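Hemolysin activator protein CdiB (PDB 6WIL) probably secretes its partner toxin CdiA across the outer membrane in contact-dependent growth inhibition, as a TpsB transporter of the Omp85 superfamily. Local coordinates at residues Pro245-Ser257 and Asn268-Gly280. Sequence-based numbering, arbitrary orientation.
Sequences PFHLNDILSLNVS and NRSYFISYQLPVG
Tyr275 reaches across to Asp250 where two neighbouring antiparallel strands of the 16-stranded transporter barrel, joined as a beta hairpin, meet the turn that precedes the first of them. Its hydroxyl donates to Asp250 OD2, with OH and OD2 2.7 Å apart. With CG anti to the backbone N (chi1 -174°), the phenol leans along the sheet toward the turn, its plane almost perpendicular to the carboxylate. The same OD2 accepts from Phe246 N through its syn lone pair, while OD1 takes Leu248 N at 2.9 Å; a short acidic side chain thus ties the turn to itself and to the next strand. Beyond it, paired backbone bonds run from Ile251–Gln276 to Ser257–Ser270. On the outward face, where lipid is expected, Leu254 lies alongside Ile273, CD2 to CG1 3.7 Å, and Val256 CG2 meets Tyr271 CD2. The inward face is more polar, as suits a barrel lumen: small Ser253 and Ser274 pair there, and Phe272 packs against the plug helix 8-27. Asn255 ND2 binds Asn237, and Ser270 OG binds Gln14 of that helix. Between them, one water accepts from Asn255 ND2 at 3.1 Å and lies 3.0 Å from Ser270 OG.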
# COMPACT_ATOMS: atom_id res chain seq x y z
N PRO A 245 -19.94 -6.79 -2.91
CA PRO A 245 -21.00 -7.81 -2.79
C PRO A 245 -22.07 -7.45 -1.76
O PRO A 245 -23.26 -7.62 -2.04
CB PRO A 245 -20.23 -9.07 -2.39
CG PRO A 245 -19.04 -8.56 -1.67
CD PRO A 245 -18.66 -7.28 -2.35
N PHE A 246 -21.68 -6.95 -0.59
CA PHE A 246 -22.64 -6.56 0.44
C PHE A 246 -22.96 -5.06 0.39
O PHE A 246 -23.49 -4.53 1.37
CB PHE A 246 -22.12 -6.95 1.82
CG PHE A 246 -22.11 -8.43 2.06
CD1 PHE A 246 -23.28 -9.11 2.36
CD2 PHE A 246 -20.93 -9.14 1.98
CE1 PHE A 246 -23.27 -10.47 2.57
CE2 PHE A 246 -20.91 -10.51 2.20
CZ PHE A 246 -22.09 -11.17 2.50
N HIS A 247 -22.65 -4.39 -0.72
CA HIS A 247 -22.93 -2.97 -0.90
C HIS A 247 -22.40 -2.14 0.26
O HIS A 247 -23.11 -1.34 0.88
CB HIS A 247 -24.43 -2.73 -1.11
CG HIS A 247 -24.92 -3.19 -2.44
ND1 HIS A 247 -25.05 -4.52 -2.77
CD2 HIS A 247 -25.30 -2.49 -3.54
CE1 HIS A 247 -25.49 -4.63 -4.01
NE2 HIS A 247 -25.65 -3.41 -4.50
N LEU A 248 -21.12 -2.34 0.57
CA LEU A 248 -20.44 -1.62 1.64
C LEU A 248 -19.11 -1.08 1.15
O LEU A 248 -18.19 -0.87 1.95
CB LEU A 248 -20.23 -2.53 2.85
CG LEU A 248 -21.48 -2.96 3.63
CD1 LEU A 248 -21.13 -4.01 4.67
CD2 LEU A 248 -22.13 -1.75 4.28
N ASN A 249 -18.99 -0.84 -0.16
CA ASN A 249 -17.71 -0.52 -0.79
C ASN A 249 -16.68 -1.60 -0.49
O ASN A 249 -15.47 -1.33 -0.42
CB ASN A 249 -17.20 0.87 -0.35
CG ASN A 249 -18.29 1.92 -0.37
OD1 ASN A 249 -18.78 2.31 -1.42
ND2 ASN A 249 -18.69 2.39 0.81
N ASP A 250 -17.15 -2.83 -0.31
CA ASP A 250 -16.32 -3.95 0.10
C ASP A 250 -15.80 -4.71 -1.12
O ASP A 250 -16.33 -4.60 -2.23
CB ASP A 250 -17.10 -4.89 1.01
CG ASP A 250 -18.50 -5.18 0.49
OD1 ASP A 250 -19.09 -4.29 -0.16
OD2 ASP A 250 -19.02 -6.29 0.74
N ILE A 251 -14.75 -5.49 -0.89
CA ILE A 251 -14.15 -6.31 -1.94
C ILE A 251 -13.85 -7.68 -1.36
O ILE A 251 -13.21 -7.81 -0.31
CB ILE A 251 -12.87 -5.66 -2.50
CG1 ILE A 251 -13.24 -4.48 -3.40
CG2 ILE A 251 -12.04 -6.67 -3.26
CD1 ILE A 251 -12.11 -3.54 -3.67
N LEU A 252 -14.33 -8.72 -2.05
CA LEU A 252 -14.11 -10.10 -1.65
C LEU A 252 -13.26 -10.78 -2.71
O LEU A 252 -13.59 -10.75 -3.90
CB LEU A 252 -15.45 -10.83 -1.49
CG LEU A 252 -15.38 -12.34 -1.19
CD1 LEU A 252 -14.82 -12.59 0.20
CD2 LEU A 252 -16.76 -12.97 -1.34
N SER A 253 -12.15 -11.38 -2.28
CA SER A 253 -11.21 -12.03 -3.18
C SER A 253 -11.07 -13.49 -2.79
O SER A 253 -11.01 -13.83 -1.61
CB SER A 253 -9.85 -11.32 -3.15
OG SER A 253 -10.00 -9.93 -3.37
N LEU A 254 -11.01 -14.36 -3.80
CA LEU A 254 -10.85 -15.79 -3.61
C LEU A 254 -9.76 -16.29 -4.53
O LEU A 254 -9.68 -15.89 -5.70
CB LEU A 254 -12.15 -16.54 -3.89
CG LEU A 254 -13.44 -15.98 -3.29
CD1 LEU A 254 -14.65 -16.67 -3.89
CD2 LEU A 254 -13.43 -16.13 -1.78
N ASN A 255 -8.90 -17.17 -4.02
CA ASN A 255 -7.83 -17.75 -4.81
C ASN A 255 -7.66 -19.22 -4.46
O ASN A 255 -7.62 -19.57 -3.28
CB ASN A 255 -6.52 -16.99 -4.59
CG ASN A 255 -5.52 -17.22 -5.71
OD1 ASN A 255 -5.50 -16.49 -6.70
ND2 ASN A 255 -4.68 -18.24 -5.56
N VAL A 256 -7.57 -20.06 -5.49
CA VAL A 256 -7.28 -21.48 -5.32
C VAL A 256 -6.07 -21.82 -6.18
O VAL A 256 -6.06 -21.54 -7.39
CB VAL A 256 -8.48 -22.37 -5.71
CG1 VAL A 256 -8.14 -23.84 -5.49
CG2 VAL A 256 -9.70 -21.98 -4.90
N SER A 257 -5.06 -22.42 -5.57
CA SER A 257 -3.79 -22.69 -6.23
C SER A 257 -3.49 -24.18 -6.19
O SER A 257 -3.76 -24.85 -5.19
CB SER A 257 -2.65 -21.91 -5.57
OG SER A 257 -1.60 -21.66 -6.49
N ASN A 268 0.91 -29.53 -4.04
CA ASN A 268 0.39 -28.54 -3.10
C ASN A 268 -0.91 -27.94 -3.62
O ASN A 268 -1.05 -27.66 -4.81
CB ASN A 268 1.40 -27.40 -2.87
CG ASN A 268 2.82 -27.91 -2.75
OD1 ASN A 268 3.24 -28.40 -1.70
ND2 ASN A 268 3.58 -27.78 -3.83
N ARG A 269 -1.86 -27.75 -2.70
CA ARG A 269 -3.10 -27.05 -2.98
C ARG A 269 -3.29 -25.96 -1.94
O ARG A 269 -2.87 -26.11 -0.79
CB ARG A 269 -4.30 -28.02 -2.99
CG ARG A 269 -4.14 -29.23 -3.92
CD ARG A 269 -5.44 -30.03 -4.04
NE ARG A 269 -5.59 -30.64 -5.36
CZ ARG A 269 -5.56 -31.95 -5.60
NH1 ARG A 269 -5.71 -32.41 -6.83
NH2 ARG A 269 -5.39 -32.81 -4.60
N SER A 270 -3.91 -24.85 -2.34
CA SER A 270 -4.01 -23.68 -1.47
C SER A 270 -5.31 -22.93 -1.74
O SER A 270 -5.61 -22.61 -2.89
CB SER A 270 -2.81 -22.75 -1.67
OG SER A 270 -2.97 -21.54 -0.95
N TYR A 271 -6.05 -22.63 -0.67
CA TYR A 271 -7.27 -21.85 -0.73
C TYR A 271 -7.07 -20.56 0.07
O TYR A 271 -6.58 -20.61 1.20
CB TYR A 271 -8.46 -22.65 -0.16
CG TYR A 271 -9.78 -21.92 -0.10
CD1 TYR A 271 -10.06 -21.01 0.92
CD2 TYR A 271 -10.77 -22.14 -1.06
CE1 TYR A 271 -11.26 -20.34 0.98
CE2 TYR A 271 -11.98 -21.48 -1.00
CZ TYR A 271 -12.22 -20.58 0.02
OH TYR A 271 -13.43 -19.92 0.08
N PHE A 272 -7.47 -19.43 -0.51
CA PHE A 272 -7.28 -18.12 0.10
C PHE A 272 -8.51 -17.26 -0.12
O PHE A 272 -9.01 -17.14 -1.24
CB PHE A 272 -6.05 -17.42 -0.49
CG PHE A 272 -5.83 -16.03 0.03
CD1 PHE A 272 -5.16 -15.82 1.23
CD2 PHE A 272 -6.27 -14.92 -0.68
CE1 PHE A 272 -4.95 -14.54 1.71
CE2 PHE A 272 -6.06 -13.64 -0.21
CZ PHE A 272 -5.40 -13.45 0.99
N ILE A 273 -9.00 -16.65 0.96
CA ILE A 273 -10.15 -15.75 0.91
C ILE A 273 -9.80 -14.46 1.64
O ILE A 273 -9.21 -14.50 2.73
CB ILE A 273 -11.41 -16.40 1.52
CG1 ILE A 273 -12.50 -15.36 1.74
CG2 ILE A 273 -11.06 -17.11 2.81
CD1 ILE A 273 -13.80 -15.94 2.26
N SER A 274 -10.14 -13.33 1.04
CA SER A 274 -9.86 -12.03 1.62
C SER A 274 -11.10 -11.15 1.50
O SER A 274 -11.73 -11.10 0.44
CB SER A 274 -8.67 -11.36 0.92
OG SER A 274 -8.19 -10.27 1.67
N TYR A 275 -11.44 -10.48 2.59
CA TYR A 275 -12.54 -9.52 2.62
C TYR A 275 -12.03 -8.20 3.18
O TYR A 275 -11.28 -8.18 4.16
CB TYR A 275 -13.71 -10.04 3.44
CG TYR A 275 -14.95 -9.18 3.39
CD1 TYR A 275 -15.65 -9.00 2.20
CD2 TYR A 275 -15.43 -8.56 4.53
CE1 TYR A 275 -16.79 -8.23 2.15
CE2 TYR A 275 -16.58 -7.78 4.49
CZ TYR A 275 -17.25 -7.61 3.30
OH TYR A 275 -18.38 -6.83 3.26
N GLN A 276 -12.46 -7.10 2.57
CA GLN A 276 -11.95 -5.78 2.92
C GLN A 276 -13.04 -4.75 2.68
O GLN A 276 -13.62 -4.71 1.60
CB GLN A 276 -10.71 -5.44 2.08
CG GLN A 276 -9.69 -4.58 2.79
CD GLN A 276 -8.51 -4.24 1.90
OE1 GLN A 276 -8.31 -4.85 0.85
NE2 GLN A 276 -7.73 -3.24 2.30
N LEU A 277 -13.32 -3.93 3.70
CA LEU A 277 -14.25 -2.82 3.54
C LEU A 277 -13.72 -1.59 4.26
O LEU A 277 -13.12 -1.72 5.34
CB LEU A 277 -15.65 -3.17 4.07
CG LEU A 277 -15.97 -3.03 5.56
CD1 LEU A 277 -17.46 -3.20 5.79
CD2 LEU A 277 -15.19 -4.05 6.39
N PRO A 278 -13.89 -0.40 3.69
CA PRO A 278 -13.43 0.82 4.36
C PRO A 278 -14.51 1.47 5.20
O PRO A 278 -15.71 1.38 4.92
CB PRO A 278 -13.06 1.72 3.17
CG PRO A 278 -14.08 1.36 2.14
CD PRO A 278 -14.34 -0.13 2.31
N VAL A 279 -14.07 2.14 6.27
CA VAL A 279 -14.94 3.02 7.06
C VAL A 279 -14.26 4.37 7.22
O VAL A 279 -13.56 4.62 8.21
CB VAL A 279 -15.28 2.39 8.43
CG1 VAL A 279 -16.39 3.18 9.10
CG2 VAL A 279 -15.68 0.93 8.28
N GLY A 280 -14.48 5.25 6.24
CA GLY A 280 -13.84 6.55 6.29
C GLY A 280 -12.33 6.43 6.20
O GLY A 280 -11.78 5.85 5.25
O HOH W 1 -13.01 -2.43 -0.15
O HOH W 2 -4.25 -19.54 -2.78